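Local coordinates for protein salmonella typhimurium DB7155 bacteriophage DET7 tailspike (PDB 2V5I) that binds and hydrolyses O-antigen, probably of Salmonella, as the trimeric, beta-helical receptor-binding tailspike of phage Det7, at residues Y273-R278 / N320-D325. Residues are numbered along the deposited sequence; the frame is centred on the assembly and turned at random.
Sequences YNLQFR and NNHLVD
Gln276, Phe277 and Arg278 pair in parallel with Leu323, Val324 and Asp325 on successive turns of the beta-helix. Three backbone bonds hold the pair. The first runs from Leu323 N to Leu275 O, just before the strand, at 2.9 Å. Phe277 N to Leu323 O and Asp325 N to Phe277 O follow. In the bend before the strands, Asn274 N bonds Asn320 O at 2.8 Å.

His322 makes a polar side-chain link. Its ND1 accepts from Leu275 N at 3.1 Å, in the ring plane. With CG anti to the carbonyl carbon (chi1 -58°), the ring lies beside Leu275, and His322 CE1 comes to 3.7 Å from Tyr273 CA. Asn320 O sits over one ring face. The edge of Phe277 meets the opposite face in a T-shaped stack, centroids 5.7 Å apart. Asn321 ND2 adds a weak bond to Asn274 OD1 (3.3 Å); Asn274 ND2 bonds Asn236.

Phe277 and Val324 share one face of the sheet, CB to CG2 4.4 Å. On the other face, Arg278 NE and NH2 both bond Gln276 OE1, side-on and in the guanidinium plane. A water links Arg278 NH1 to Asp325 OD2, while Asp325 OD1 bonds Ser347 of the next turn. Arg278 and Leu323 also pack against a second subunit.

Because Leu275 N can only donate, ND1 must accept, so His322 is probably neutral, with its proton on NE2, and extends the pairing where the strands have not yet begun.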
loop_
_atom_site.group_PDB
_atom_site.type_symbol
_atom_site.label_atom_id
_atom_site.label_comp_id
_atom_site.label_asym_id
_atom_site.label_seq_id
_atom_site.Cartn_x
_atom_site.Cartn_y
_atom_site.Cartn_z
ATOM N N TYR A 273 20.784 10.579 7.755
ATOM C CA TYR A 273 20.827 9.123 7.651
ATOM C C TYR A 273 19.644 8.515 8.439
ATOM O O TYR A 273 19.274 9.073 9.452
ATOM C CB TYR A 273 22.100 8.602 8.286
ATOM C CG TYR A 273 23.398 8.922 7.539
ATOM C CD1 TYR A 273 24.038 10.117 7.752
ATOM C CD2 TYR A 273 23.931 8.008 6.675
ATOM C CE1 TYR A 273 25.256 10.423 7.056
ATOM C CE2 TYR A 273 25.091 8.279 5.982
ATOM C CZ TYR A 273 25.756 9.487 6.222
ATOM O OH TYR A 273 26.903 9.742 5.510
ATOM N N ASN A 274 19.103 7.398 7.934
ATOM C CA ASN A 274 18.225 6.546 8.756
ATOM C C ASN A 274 16.986 7.281 9.220
ATOM O O ASN A 274 16.550 7.110 10.376
ATOM C CB ASN A 274 19.014 6.043 9.977
ATOM C CG ASN A 274 20.150 5.093 9.620
ATOM O OD1 ASN A 274 19.970 4.072 8.903
ATOM N ND2 ASN A 274 21.347 5.378 10.197
ATOM N N LEU A 275 16.347 8.013 8.316
ATOM C CA LEU A 275 15.098 8.726 8.624
ATOM C C LEU A 275 13.941 7.993 7.934
ATOM O O LEU A 275 14.161 7.280 6.950
ATOM C CB LEU A 275 15.131 10.202 8.125
ATOM C CG LEU A 275 16.210 11.057 8.855
ATOM C CD1 LEU A 275 16.087 12.451 8.238
ATOM C CD2 LEU A 275 15.993 11.094 10.345
ATOM N N GLN A 276 12.740 8.124 8.492
ATOM C CA GLN A 276 11.520 7.635 7.825
ATOM C C GLN A 276 10.869 8.638 6.922
ATOM O O GLN A 276 10.798 9.832 7.255
ATOM C CB GLN A 276 10.501 7.284 8.919
ATOM C CG GLN A 276 10.939 6.166 9.842
ATOM C CD GLN A 276 9.863 5.888 10.841
ATOM O OE1 GLN A 276 8.774 5.465 10.422
ATOM N NE2 GLN A 276 10.106 6.158 12.132
ATOM N N PHE A 277 10.336 8.164 5.790
ATOM C CA PHE A 277 9.484 8.957 4.914
ATOM C C PHE A 277 8.349 8.021 4.534
ATOM O O PHE A 277 8.536 7.135 3.673
ATOM C CB PHE A 277 10.246 9.492 3.702
ATOM C CG PHE A 277 11.298 10.457 4.091
ATOM C CD1 PHE A 277 10.976 11.785 4.269
ATOM C CD2 PHE A 277 12.619 10.038 4.318
ATOM C CE1 PHE A 277 11.974 12.684 4.714
ATOM C CE2 PHE A 277 13.560 10.931 4.782
ATOM C CZ PHE A 277 13.222 12.238 4.985
ATOM N N ARG A 278 7.244 8.085 5.317
ATOM C CA ARG A 278 6.177 7.082 5.204
ATOM C C ARG A 278 4.786 7.701 5.275
ATOM O O ARG A 278 4.564 8.701 5.944
ATOM C CB ARG A 278 6.265 6.010 6.315
ATOM C CG ARG A 278 7.544 5.201 6.328
ATOM C CD ARG A 278 7.393 3.943 7.191
ATOM N NE ARG A 278 7.139 4.306 8.575
ATOM C CZ ARG A 278 5.993 4.155 9.257
ATOM N NH1 ARG A 278 4.912 3.604 8.695
ATOM N NH2 ARG A 278 5.895 4.589 10.516
ATOM N N ASN A 320 22.752 5.972 3.080
ATOM C CA ASN A 320 21.829 6.852 3.769
ATOM C C ASN A 320 20.715 6.121 4.444
ATOM O O ASN A 320 20.210 6.563 5.466
ATOM C CB ASN A 320 21.392 8.051 2.906
ATOM C CG ASN A 320 21.097 7.693 1.454
ATOM O OD1 ASN A 320 20.741 6.580 1.141
ATOM N ND2 ASN A 320 21.270 8.669 0.549
ATOM N N ASN A 321 20.317 5.001 3.841
ATOM C CA ASN A 321 19.394 4.050 4.448
ATOM C C ASN A 321 18.099 4.622 5.011
ATOM O O ASN A 321 17.645 4.217 6.126
ATOM C CB ASN A 321 20.109 3.257 5.557
ATOM C CG ASN A 321 19.412 1.894 5.830
ATOM O OD1 ASN A 321 18.694 1.342 4.960
ATOM N ND2 ASN A 321 19.538 1.421 7.047
ATOM N N HIS A 322 17.473 5.518 4.257
ATOM C CA HIS A 322 16.158 5.969 4.706
ATOM C C HIS A 322 15.099 4.879 4.522
ATOM O O HIS A 322 15.189 4.060 3.619
ATOM C CB HIS A 322 15.765 7.253 3.982
ATOM C CG HIS A 322 16.749 8.361 4.195
ATOM N ND1 HIS A 322 17.091 8.812 5.448
ATOM C CD2 HIS A 322 17.490 9.113 3.311
ATOM C CE1 HIS A 322 18.022 9.755 5.347
ATOM N NE2 HIS A 322 18.262 9.973 4.063
ATOM N N LEU A 323 14.094 4.881 5.402
ATOM C CA LEU A 323 12.991 3.958 5.327
ATOM C C LEU A 323 11.853 4.669 4.576
ATOM O O LEU A 323 11.140 5.513 5.136
ATOM C CB LEU A 323 12.539 3.520 6.723
ATOM C CG LEU A 323 11.317 2.612 6.808
ATOM C CD1 LEU A 323 11.474 1.373 5.975
ATOM C CD2 LEU A 323 11.098 2.241 8.289
ATOM N N VAL A 324 11.718 4.332 3.297
ATOM C CA VAL A 324 10.793 4.987 2.362
ATOM C C VAL A 324 9.735 3.999 1.944
ATOM O O VAL A 324 10.059 2.979 1.326
ATOM C CB VAL A 324 11.539 5.503 1.087
ATOM C CG1 VAL A 324 10.569 6.176 0.112
ATOM C CG2 VAL A 324 12.616 6.477 1.485
ATOM N N ASP A 325 8.488 4.243 2.380
ATOM C CA ASP A 325 7.358 3.323 2.124
ATOM C C ASP A 325 6.039 4.068 2.161
ATOM O O ASP A 325 5.793 4.897 3.017
ATOM C CB ASP A 325 7.320 2.222 3.229
ATOM C CG ASP A 325 6.181 1.230 3.049
ATOM O OD1 ASP A 325 6.210 0.430 2.091
ATOM O OD2 ASP A 325 5.247 1.216 3.894
HETATM O O HOH W 1 4.285 2.594 6.006
#